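Long-range contact in transcriptional regulator, LYSR family (PDB 4AB5), which probably controls transcription of methionine biosynthesis genes as a MetR-like regulator, the chain here being its regulatory domain: residues Lys122-Pro127 against Asp178-Lys183. Residues are numbered along the deposited sequence; the frame is centred on the assembly and turned at random.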
ATOM      1  N   LYS B 122       9.480  -5.291  19.355  1.00 51.11           N
ATOM      2  CA  LYS B 122       8.833  -5.265  20.669  1.00 51.79           C
ATOM      3  C   LYS B 122       9.001  -6.556  21.502  1.00 56.08           C
ATOM      4  O   LYS B 122       9.392  -6.479  22.673  1.00 57.74           O
ATOM      5  CB  LYS B 122       7.345  -4.862  20.530  1.00 53.20           C
ATOM      6  CG  LYS B 122       6.512  -4.961  21.810  1.00 67.46           C
ATOM      7  CD  LYS B 122       5.220  -4.158  21.743  1.00 74.86           C
ATOM      8  CE  LYS B 122       4.053  -4.953  21.217  1.00 86.09           C
ATOM      9  NZ  LYS B 122       2.779  -4.182  21.277  1.00 96.44           N
ATOM     10  N   LYS B 123       8.675  -7.718  20.908  1.00 49.58           N
ATOM     11  CA  LYS B 123       8.690  -9.015  21.589  1.00 49.27           C
ATOM     12  C   LYS B 123      10.028  -9.741  21.615  1.00 52.18           C
ATOM     13  O   LYS B 123      10.164 -10.697  22.379  1.00 52.84           O
ATOM     14  CB  LYS B 123       7.634  -9.953  20.968  1.00 50.70           C
ATOM     15  CG  LYS B 123       6.185  -9.511  21.154  1.00 58.56           C
ATOM     16  CD  LYS B 123       5.278 -10.199  20.153  1.00 63.55           C
ATOM     17  CE  LYS B 123       3.911 -10.456  20.736  1.00 73.19           C
ATOM     18  NZ  LYS B 123       2.937 -10.870  19.696  1.00 74.37           N
ATOM     19  N   ILE B 124      10.986  -9.361  20.750  1.00 47.24           N
ATOM     20  CA  ILE B 124      12.244 -10.106  20.611  1.00 46.83           C
ATOM     21  C   ILE B 124      13.533  -9.279  20.716  1.00 51.88           C
ATOM     22  O   ILE B 124      14.428  -9.638  21.480  1.00 54.30           O
ATOM     23  CB  ILE B 124      12.193 -10.964  19.292  1.00 48.20           C
ATOM     24  CG1 ILE B 124      10.841 -11.752  19.142  1.00 48.61           C
ATOM     25  CG2 ILE B 124      13.455 -11.830  19.071  1.00 47.61           C
ATOM     26  CD1 ILE B 124      10.864 -13.286  18.859  1.00 58.96           C
ATOM     27  N   LEU B 125      13.640  -8.221  19.910  1.00 46.39           N
ATOM     28  CA  LEU B 125      14.817  -7.366  19.755  1.00 45.32           C
ATOM     29  C   LEU B 125      15.030  -6.391  20.919  1.00 49.79           C
ATOM     30  O   LEU B 125      16.065  -6.480  21.583  1.00 50.40           O
ATOM     31  CB  LEU B 125      14.721  -6.618  18.403  1.00 43.64           C
ATOM     32  CG  LEU B 125      15.252  -7.275  17.107  1.00 46.33           C
ATOM     33  CD1 LEU B 125      15.065  -8.784  17.066  1.00 45.80           C
ATOM     34  CD2 LEU B 125      14.617  -6.652  15.900  1.00 47.10           C
ATOM     35  N   ILE B 126      14.065  -5.462  21.162  1.00 45.33           N
ATOM     36  CA  ILE B 126      14.119  -4.463  22.243  1.00 46.27           C
ATOM     37  C   ILE B 126      14.473  -5.122  23.597  1.00 52.08           C
ATOM     38  O   ILE B 126      15.459  -4.671  24.191  1.00 53.56           O
ATOM     39  CB  ILE B 126      12.860  -3.541  22.311  1.00 48.83           C
ATOM     40  CG1 ILE B 126      12.681  -2.695  21.030  1.00 47.16           C
ATOM     41  CG2 ILE B 126      12.823  -2.671  23.589  1.00 51.79           C
ATOM     42  CD1 ILE B 126      11.322  -2.284  20.864  1.00 51.48           C
ATOM     43  N   PRO B 127      13.794  -6.225  24.055  1.00 48.95           N
ATOM     44  CA  PRO B 127      14.174  -6.838  25.343  1.00 50.35           C
ATOM     45  C   PRO B 127      15.583  -7.406  25.414  1.00 55.02           C
ATOM     46  O   PRO B 127      16.120  -7.539  26.513  1.00 56.86           O
ATOM     47  CB  PRO B 127      13.117  -7.929  25.558  1.00 52.28           C
ATOM     48  CG  PRO B 127      12.520  -8.175  24.256  1.00 55.02           C
ATOM     49  CD  PRO B 127      12.596  -6.895  23.496  1.00 49.83           C
ATOM     50  N   ASP B 178      10.865 -20.747  19.713  1.00 57.87           N
ATOM     51  CA  ASP B 178       9.450 -20.737  20.087  1.00 58.06           C
ATOM     52  C   ASP B 178       8.557 -20.178  18.964  1.00 59.55           C
ATOM     53  O   ASP B 178       7.341 -20.357  19.000  1.00 60.07           O
ATOM     54  CB  ASP B 178       9.256 -19.895  21.362  1.00 61.00           C
ATOM     55  CG  ASP B 178       9.963 -20.410  22.609  1.00 75.76           C
ATOM     56  OD1 ASP B 178      10.473 -21.556  22.579  1.00 77.99           O
ATOM     57  OD2 ASP B 178       9.987 -19.675  23.623  1.00 81.23           O
ATOM     58  N   GLY B 179       9.170 -19.502  17.992  1.00 53.58           N
ATOM     59  CA  GLY B 179       8.470 -18.855  16.890  1.00 50.95           C
ATOM     60  C   GLY B 179       7.948 -17.486  17.293  1.00 53.02           C
ATOM     61  O   GLY B 179       8.073 -17.089  18.459  1.00 53.77           O
ATOM     62  N   LEU B 180       7.366 -16.744  16.333  1.00 46.87           N
ATOM     63  CA  LEU B 180       6.803 -15.418  16.596  1.00 45.52           C
ATOM     64  C   LEU B 180       5.354 -15.367  16.125  1.00 47.78           C
ATOM     65  O   LEU B 180       5.082 -15.444  14.929  1.00 47.18           O
ATOM     66  CB  LEU B 180       7.656 -14.344  15.917  1.00 44.39           C
ATOM     67  CG  LEU B 180       7.493 -12.877  16.296  1.00 48.41           C
ATOM     68  CD1 LEU B 180       7.320 -12.611  17.775  1.00 49.67           C
ATOM     69  CD2 LEU B 180       8.501 -12.093  15.614  1.00 49.88           C
ATOM     70  N   GLN B 181       4.429 -15.264  17.066  1.00 44.10           N
ATOM     71  CA  GLN B 181       3.010 -15.252  16.771  1.00 43.57           C
ATOM     72  C   GLN B 181       2.377 -13.892  17.034  1.00 47.03           C
ATOM     73  O   GLN B 181       2.638 -13.286  18.066  1.00 47.71           O
ATOM     74  CB  GLN B 181       2.299 -16.353  17.588  1.00 46.47           C
ATOM     75  CG  GLN B 181       0.878 -16.663  17.111  1.00 65.23           C
ATOM     76  CD  GLN B 181       0.062 -17.477  18.091  1.00 85.78           C
ATOM     77  OE1 GLN B 181      -0.069 -17.145  19.275  1.00 80.79           O
ATOM     78  NE2 GLN B 181      -0.571 -18.524  17.591  1.00 81.01           N
ATOM     79  N   SER B 182       1.533 -13.425  16.104  1.00 42.62           N
ATOM     80  CA  SER B 182       0.743 -12.203  16.256  1.00 41.89           C
ATOM     81  C   SER B 182      -0.671 -12.617  16.617  1.00 46.03           C
ATOM     82  O   SER B 182      -1.165 -13.614  16.095  1.00 45.08           O
ATOM     83  CB  SER B 182       0.720 -11.393  14.967  1.00 43.53           C
ATOM     84  OG  SER B 182       1.943 -10.696  14.801  1.00 53.77           O
ATOM     85  N   LYS B 183      -1.307 -11.867  17.522  1.00 43.94           N
ATOM     86  CA  LYS B 183      -2.672 -12.122  17.962  1.00 44.85           C
ATOM     87  C   LYS B 183      -3.544 -10.916  17.595  1.00 48.71           C
ATOM     88  O   LYS B 183      -3.231  -9.797  17.993  1.00 49.19           O
ATOM     89  CB  LYS B 183      -2.707 -12.414  19.468  1.00 48.82           C
ATOM     90  CG  LYS B 183      -2.057 -13.740  19.854  1.00 65.91           C
ATOM     91  CD  LYS B 183      -1.964 -13.884  21.364  1.00 80.66           C
ATOM     92  CE  LYS B 183      -1.286 -15.163  21.792  1.00 97.27           C
ATOM     93  NZ  LYS B 183      -2.208 -16.330  21.723  1.00111.28           N
TER
HETATM   94  O   HOH W   1       0.424  -9.207  18.514  1.00 37.83           O
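Lys123, on helix 119-125, reaches across to Leu180 and to the backbone of Gln181. Its CB lies 4.2 Å from Leu180 CD1. A first torsion of -65° swings CG to the side of the backbone N; the chain then runs past the leucine at an angle, and CD lies 4.0 Å from the same CD1 methyl. Beyond a bend at chi3, CE comes within 4.1 Å of Gln181 O, and NZ donates to that carbonyl oxygen at 2.9 Å. The ammonium lies in the carbonyl plane, with a C=O...N angle of 154°. NZ also forms a salt bridge with Asp119, whose carboxylate accepts a hydrogen bond from Ser182 OG as well; a water weakly links NZ to Lys183 N. Next along the helix, Ile124 meets Leu180 tip to tip, CD1 to CD1 at 3.8 Å, over an apolar patch that Leu120 and Ile175 extend. The helix is thus fastened to the long strand 171-189 of the periplasmic-binding-protein-like domain by a small apolar contact and one hydrogen bond from an ammonium to a backbone carbonyl. The carboxylate of Asp119 probably favours the charged ammonium, and its bond to Ser182 OG ties the pair to the strand.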